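Local atomic coordinates of GMP reductase (Trypanosoma brucei brucei, PDB entry 6JIG), a protein that probably catalyses the NADPH-dependent deamination of GMP to IMP, and binds guanine nucleotides at a regulatory pair of CBS domains. Residues A297-G311 / C337-D351. The protein carries 1 engineered substitution. Residues are numbered along the deposited sequence; the frame is centred on the assembly and turned at random.
Sequences AEALIDAGADGLKIG and CTRVARRRGVPCIAD. With 5GP (guanosine-5'-monophosphate), chain B.
The guanidinium of R344 carries I301 CG2 over the centre of one face, 3.5 Å above the plane, while D302 OD1 and the carboxylate of E298 lie at its edge. This network joins helices 294-302 and 330-344 of an eight-stranded parallel TIM barrel, whose adjacent strands 307-310 and 348-351 are tied at the other end by K309 and D351. R344 NH1 and NH2 both donate to the single atom D302 OD1, and NH1 also forms a salt bridge with E298 OE2 at 2.9 Å. Bends at chi2 (-76°) and chi3 fold the arginine back over I301, so that one face lies on I301 CG2 while its edge meets the two carboxylates.

Below this polar lid the layer between helices and strands is apolar. I301 CD1 rests on A341, V346 CG1 approaches L308 CG at 3.9 Å, and I310 CD1 packs against C337 CB at 3.6 Å. The helical segments 297-302 and 337-344 cross at -31°; G304 and G345 each close a Schellman motif before the chain turns into its strand.

Strands 307-310 and 348-351 run parallel, I349 N bonding to L308 O and I310 N to I349 O, and the pairing ends with D351 N on I310 O. K309 and I349 face the barrel interior, where K309 NZ is also held by D259 and N290. At the catalytic end, D351 accepts hydrogen bonds from the GMP ribose, O3' to OD1 and O2' to OD2, though their modelled lengths are improbably short and doubtful. K309 NZ reaches D351 OD2 at 2.9 Å from above the carboxylate plane, 38° out of it.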
loop_
_atom_site.group_PDB
_atom_site.type_symbol
_atom_site.label_atom_id
_atom_site.label_comp_id
_atom_site.label_asym_id
_atom_site.label_seq_id
_atom_site.Cartn_x
_atom_site.Cartn_y
_atom_site.Cartn_z
ATOM N N ALA A 297 1.009 -23.435 40.524
ATOM C CA ALA A 297 1.952 -22.848 41.473
ATOM C C ALA A 297 2.053 -23.707 42.726
ATOM O O ALA A 297 3.155 -23.997 43.213
ATOM C CB ALA A 297 1.526 -21.419 41.821
ATOM N N GLU A 298 0.907 -24.125 43.258
ATOM C CA GLU A 298 0.900 -24.971 44.444
ATOM C C GLU A 298 1.714 -26.237 44.219
ATOM O O GLU A 298 2.517 -26.631 45.073
ATOM C CB GLU A 298 -0.543 -25.318 44.822
ATOM C CG GLU A 298 -0.677 -26.209 46.059
ATOM C CD GLU A 298 -0.399 -25.458 47.352
ATOM O OE1 GLU A 298 -0.689 -24.241 47.399
ATOM O OE2 GLU A 298 0.103 -26.082 48.322
ATOM N N ALA A 299 1.556 -26.866 43.051
ATOM C CA ALA A 299 2.225 -28.141 42.805
ATOM C C ALA A 299 3.736 -27.966 42.700
ATOM O O ALA A 299 4.509 -28.780 43.230
ATOM C CB ALA A 299 1.666 -28.787 41.529
ATOM N N LEU A 300 4.180 -26.928 41.999
ATOM C CA LEU A 300 5.613 -26.737 41.848
ATOM C C LEU A 300 6.246 -26.295 43.164
ATOM O O LEU A 300 7.355 -26.729 43.497
ATOM C CB LEU A 300 5.911 -25.740 40.724
ATOM C CG LEU A 300 5.730 -26.240 39.276
ATOM C CD1 LEU A 300 6.354 -25.246 38.317
ATOM C CD2 LEU A 300 6.365 -27.595 39.078
ATOM N N ILE A 301 5.549 -25.456 43.936
ATOM C CA ILE A 301 6.060 -25.085 45.255
ATOM C C ILE A 301 6.158 -26.315 46.157
ATOM O O ILE A 301 7.159 -26.512 46.857
ATOM C CB ILE A 301 5.187 -23.991 45.890
ATOM C CG1 ILE A 301 5.286 -22.685 45.088
ATOM C CG2 ILE A 301 5.607 -23.760 47.345
ATOM C CD1 ILE A 301 4.238 -21.671 45.474
ATOM N N ASP A 302 5.118 -27.154 46.160
ATOM C CA ASP A 302 5.148 -28.376 46.961
ATOM C C ASP A 302 6.260 -29.317 46.511
ATOM O O ASP A 302 6.779 -30.098 47.321
ATOM C CB ASP A 302 3.793 -29.094 46.884
ATOM C CG ASP A 302 2.698 -28.386 47.671
ATOM O OD1 ASP A 302 2.999 -27.483 48.476
ATOM O OD2 ASP A 302 1.518 -28.736 47.469
ATOM N N ALA A 303 6.636 -29.272 45.230
ATOM C CA ALA A 303 7.754 -30.082 44.766
ATOM C C ALA A 303 9.104 -29.516 45.190
ATOM O O ALA A 303 10.120 -30.189 44.991
ATOM C CB ALA A 303 7.714 -30.235 43.242
ATOM N N GLY A 304 9.132 -28.317 45.770
ATOM C CA GLY A 304 10.350 -27.710 46.266
ATOM C C GLY A 304 10.900 -26.528 45.482
ATOM O O GLY A 304 12.010 -26.075 45.792
ATOM N N ALA A 305 10.166 -25.998 44.494
ATOM C CA ALA A 305 10.685 -24.888 43.698
ATOM C C ALA A 305 11.011 -23.678 44.564
ATOM O O ALA A 305 10.230 -23.279 45.432
ATOM C CB ALA A 305 9.671 -24.482 42.614
ATOM N N ASP A 306 12.173 -23.077 44.303
ATOM C CA ASP A 306 12.573 -21.815 44.911
ATOM C C ASP A 306 12.101 -20.589 44.135
ATOM O O ASP A 306 12.255 -19.467 44.626
ATOM C CB ASP A 306 14.098 -21.759 45.042
ATOM C CG ASP A 306 14.631 -22.892 45.889
ATOM O OD1 ASP A 306 14.333 -22.877 47.097
ATOM O OD2 ASP A 306 15.291 -23.804 45.344
ATOM N N GLY A 307 11.587 -20.774 42.925
ATOM C CA GLY A 307 11.001 -19.687 42.160
ATOM C C GLY A 307 10.134 -20.288 41.076
ATOM O O GLY A 307 10.320 -21.448 40.692
ATOM N N LEU A 308 9.168 -19.500 40.592
ATOM C CA LEU A 308 8.223 -19.952 39.571
ATOM C C LEU A 308 8.310 -19.046 38.355
ATOM O O LEU A 308 8.474 -17.829 38.488
ATOM C CB LEU A 308 6.777 -19.949 40.085
ATOM C CG LEU A 308 6.536 -20.806 41.321
ATOM C CD1 LEU A 308 5.133 -20.582 41.887
ATOM C CD2 LEU A 308 6.749 -22.261 40.960
ATOM N N LYS A 309 8.217 -19.634 37.165
ATOM C CA LYS A 309 8.215 -18.843 35.940
ATOM C C LYS A 309 6.817 -18.951 35.329
ATOM O O LYS A 309 6.328 -20.056 35.083
ATOM C CB LYS A 309 9.305 -19.297 34.959
ATOM C CG LYS A 309 9.546 -18.256 33.833
ATOM C CD LYS A 309 11.026 -18.144 33.414
ATOM C CE LYS A 309 11.517 -19.402 32.698
ATOM N NZ LYS A 309 10.691 -19.719 31.464
ATOM N N ILE A 310 6.174 -17.803 35.121
ATOM C CA ILE A 310 4.752 -17.719 34.792
ATOM C C ILE A 310 4.628 -17.332 33.331
ATOM O O ILE A 310 5.180 -16.307 32.919
ATOM C CB ILE A 310 4.022 -16.669 35.652
ATOM C CG1 ILE A 310 4.333 -16.835 37.139
ATOM C CG2 ILE A 310 2.511 -16.619 35.322
ATOM C CD1 ILE A 310 4.120 -18.191 37.670
ATOM N N GLY A 311 3.884 -18.127 32.558
ATOM C CA GLY A 311 3.529 -17.718 31.210
ATOM C C GLY A 311 3.353 -18.906 30.285
ATOM O O GLY A 311 4.317 -19.629 30.027
ATOM N N CYS A 337 -1.138 -16.810 40.044
ATOM C CA CYS A 337 0.008 -17.567 40.525
ATOM C C CYS A 337 0.669 -16.879 41.711
ATOM O O CYS A 337 1.112 -17.552 42.654
ATOM C CB CYS A 337 1.020 -17.777 39.400
ATOM S SG CYS A 337 0.459 -18.916 38.108
ATOM N N THR A 338 0.736 -15.545 41.692
ATOM C CA THR A 338 1.446 -14.866 42.770
ATOM C C THR A 338 0.631 -14.846 44.050
ATOM O O THR A 338 1.213 -14.760 45.133
ATOM C CB THR A 338 1.853 -13.435 42.386
ATOM O OG1 THR A 338 0.695 -12.628 42.104
ATOM C CG2 THR A 338 2.812 -13.451 41.191
ATOM N N ARG A 339 -0.704 -14.910 43.954
ATOM C CA ARG A 339 -1.514 -15.037 45.165
ATOM C C ARG A 339 -1.114 -16.275 45.960
ATOM O O ARG A 339 -0.966 -16.218 47.186
ATOM C CB ARG A 339 -3.007 -15.096 44.817
ATOM C CG ARG A 339 -3.911 -14.805 46.014
ATOM C CD ARG A 339 -5.373 -15.164 45.736
ATOM N N VAL A 340 -0.938 -17.405 45.275
ATOM C CA VAL A 340 -0.512 -18.631 45.943
ATOM C C VAL A 340 0.933 -18.501 46.408
ATOM O O VAL A 340 1.272 -18.827 47.555
ATOM C CB VAL A 340 -0.687 -19.838 45.003
ATOM C CG1 VAL A 340 -0.012 -21.070 45.582
ATOM C CG2 VAL A 340 -2.173 -20.095 44.730
ATOM N N ALA A 341 1.807 -18.034 45.515
ATOM C CA ALA A 341 3.238 -18.036 45.798
ATOM C C ALA A 341 3.593 -17.069 46.922
ATOM O O ALA A 341 4.477 -17.366 47.736
ATOM C CB ALA A 341 4.027 -17.706 44.533
ATOM N N ARG A 342 2.924 -15.913 46.988
ATOM C CA ARG A 342 3.255 -14.942 48.034
ATOM C C ARG A 342 3.017 -15.523 49.422
ATOM O O ARG A 342 3.755 -15.216 50.362
ATOM C CB ARG A 342 2.444 -13.651 47.847
ATOM N N ARG A 343 2.008 -16.381 49.570
ATOM C CA ARG A 343 1.738 -16.967 50.874
ATOM C C ARG A 343 2.783 -18.005 51.251
ATOM O O ARG A 343 2.976 -18.272 52.440
ATOM C CB ARG A 343 0.326 -17.561 50.888
ATOM C CG ARG A 343 -0.744 -16.476 50.679
ATOM C CD ARG A 343 -2.168 -16.990 50.447
ATOM N NE ARG A 343 -3.079 -15.854 50.252
ATOM C CZ ARG A 343 -4.298 -15.927 49.717
ATOM N NH1 ARG A 343 -4.784 -17.094 49.305
ATOM N NH2 ARG A 343 -5.031 -14.827 49.583
ATOM N N ARG A 344 3.494 -18.557 50.274
ATOM C CA ARG A 344 4.534 -19.541 50.525
ATOM C C ARG A 344 5.944 -18.958 50.453
ATOM O O ARG A 344 6.913 -19.701 50.665
ATOM C CB ARG A 344 4.399 -20.709 49.535
ATOM C CG ARG A 344 3.024 -21.387 49.542
ATOM C CD ARG A 344 2.858 -22.286 50.772
ATOM N NE ARG A 344 3.800 -23.406 50.788
ATOM C CZ ARG A 344 3.590 -24.571 50.185
ATOM N NH1 ARG A 344 2.471 -24.777 49.498
ATOM N NH2 ARG A 344 4.505 -25.531 50.255
ATOM N N GLY A 345 6.083 -17.671 50.142
ATOM C CA GLY A 345 7.388 -17.028 50.047
ATOM C C GLY A 345 8.209 -17.381 48.821
ATOM O O GLY A 345 9.443 -17.388 48.891
ATOM N N VAL A 346 7.566 -17.659 47.689
ATOM C CA VAL A 346 8.270 -18.127 46.501
ATOM C C VAL A 346 8.159 -17.043 45.430
ATOM O O VAL A 346 7.048 -16.758 44.964
ATOM C CB VAL A 346 7.701 -19.461 45.999
ATOM C CG1 VAL A 346 8.316 -19.834 44.649
ATOM C CG2 VAL A 346 7.956 -20.576 47.028
ATOM N N PRO A 347 9.264 -16.426 45.006
ATOM C CA PRO A 347 9.179 -15.356 44.001
ATOM C C PRO A 347 8.758 -15.882 42.639
ATOM O O PRO A 347 9.016 -17.035 42.286
ATOM C CB PRO A 347 10.605 -14.791 43.952
ATOM C CG PRO A 347 11.238 -15.219 45.275
ATOM C CD PRO A 347 10.616 -16.561 45.571
ATOM N N CYS A 348 8.131 -14.998 41.853
ATOM C CA CYS A 348 7.609 -15.360 40.538
ATOM C C CYS A 348 8.185 -14.460 39.457
ATOM O O CYS A 348 8.275 -13.241 39.635
ATOM C CB CYS A 348 6.079 -15.282 40.512
ATOM S SG CYS A 348 5.224 -16.473 41.558
ATOM N N ILE A 349 8.572 -15.076 38.343
ATOM C CA ILE A 349 9.050 -14.386 37.145
ATOM C C ILE A 349 7.884 -14.297 36.159
ATOM O O ILE A 349 7.382 -15.330 35.716
ATOM C CB ILE A 349 10.222 -15.148 36.493
ATOM C CG1 ILE A 349 11.344 -15.423 37.508
ATOM C CG2 ILE A 349 10.759 -14.371 35.252
ATOM C CD1 ILE A 349 12.275 -16.545 37.075
ATOM N N ALA A 350 7.466 -13.087 35.784
ATOM C CA ALA A 350 6.452 -12.927 34.727
ATOM C C ALA A 350 7.134 -13.007 33.364
ATOM O O ALA A 350 7.829 -12.072 32.960
ATOM C CB ALA A 350 5.708 -11.606 34.892
ATOM N N ASP A 351 6.924 -14.115 32.639
ATOM C CA ASP A 351 7.712 -14.451 31.447
ATOM C C ASP A 351 6.861 -14.345 30.183
ATOM O O ASP A 351 6.017 -15.210 29.928
ATOM C CB ASP A 351 8.288 -15.865 31.584
ATOM C CG ASP A 351 9.074 -16.309 30.361
ATOM O OD1 ASP A 351 9.534 -15.439 29.589
ATOM O OD2 ASP A 351 9.256 -17.534 30.194
HETATM P P 5GP B . 8.867 -12.200 24.711
HETATM O O1P 5GP B . 7.424 -11.822 24.422
HETATM O O2P 5GP B . 9.716 -12.346 23.464
HETATM O O3P 5GP B . 9.513 -11.393 25.809
HETATM O "O5'" 5GP B . 8.693 -13.647 25.363
HETATM C "C5'" 5GP B . 9.780 -14.539 25.562
HETATM C "C4'" 5GP B . 9.306 -15.825 26.207
HETATM O "O4'" 5GP B . 8.565 -16.607 25.240
HETATM C "C3'" 5GP B . 10.391 -16.788 26.673
HETATM O "O3'" 5GP B . 10.989 -16.406 27.906
HETATM C "C2'" 5GP B . 9.655 -18.139 26.713
HETATM O "O2'" 5GP B . 8.926 -18.315 27.920
HETATM C "C1'" 5GP B . 8.622 -17.976 25.595
HETATM N N9 5GP B . 8.967 -18.742 24.392
HETATM C C8 5GP B . 10.113 -18.698 23.695
HETATM N N7 5GP B . 9.993 -19.548 22.642
HETATM C C5 5GP B . 8.752 -20.091 22.692
HETATM C C6 5GP B . 8.061 -20.998 21.900
HETATM O O6 5GP B . 8.612 -21.468 20.883
HETATM N N1 5GP B . 6.811 -21.352 22.239
HETATM C C2 5GP B . 6.211 -20.847 23.327
HETATM N N2 5GP B . 4.949 -21.219 23.640
HETATM N N3 5GP B . 6.850 -19.949 24.115
HETATM C C4 5GP B . 8.112 -19.574 23.802
#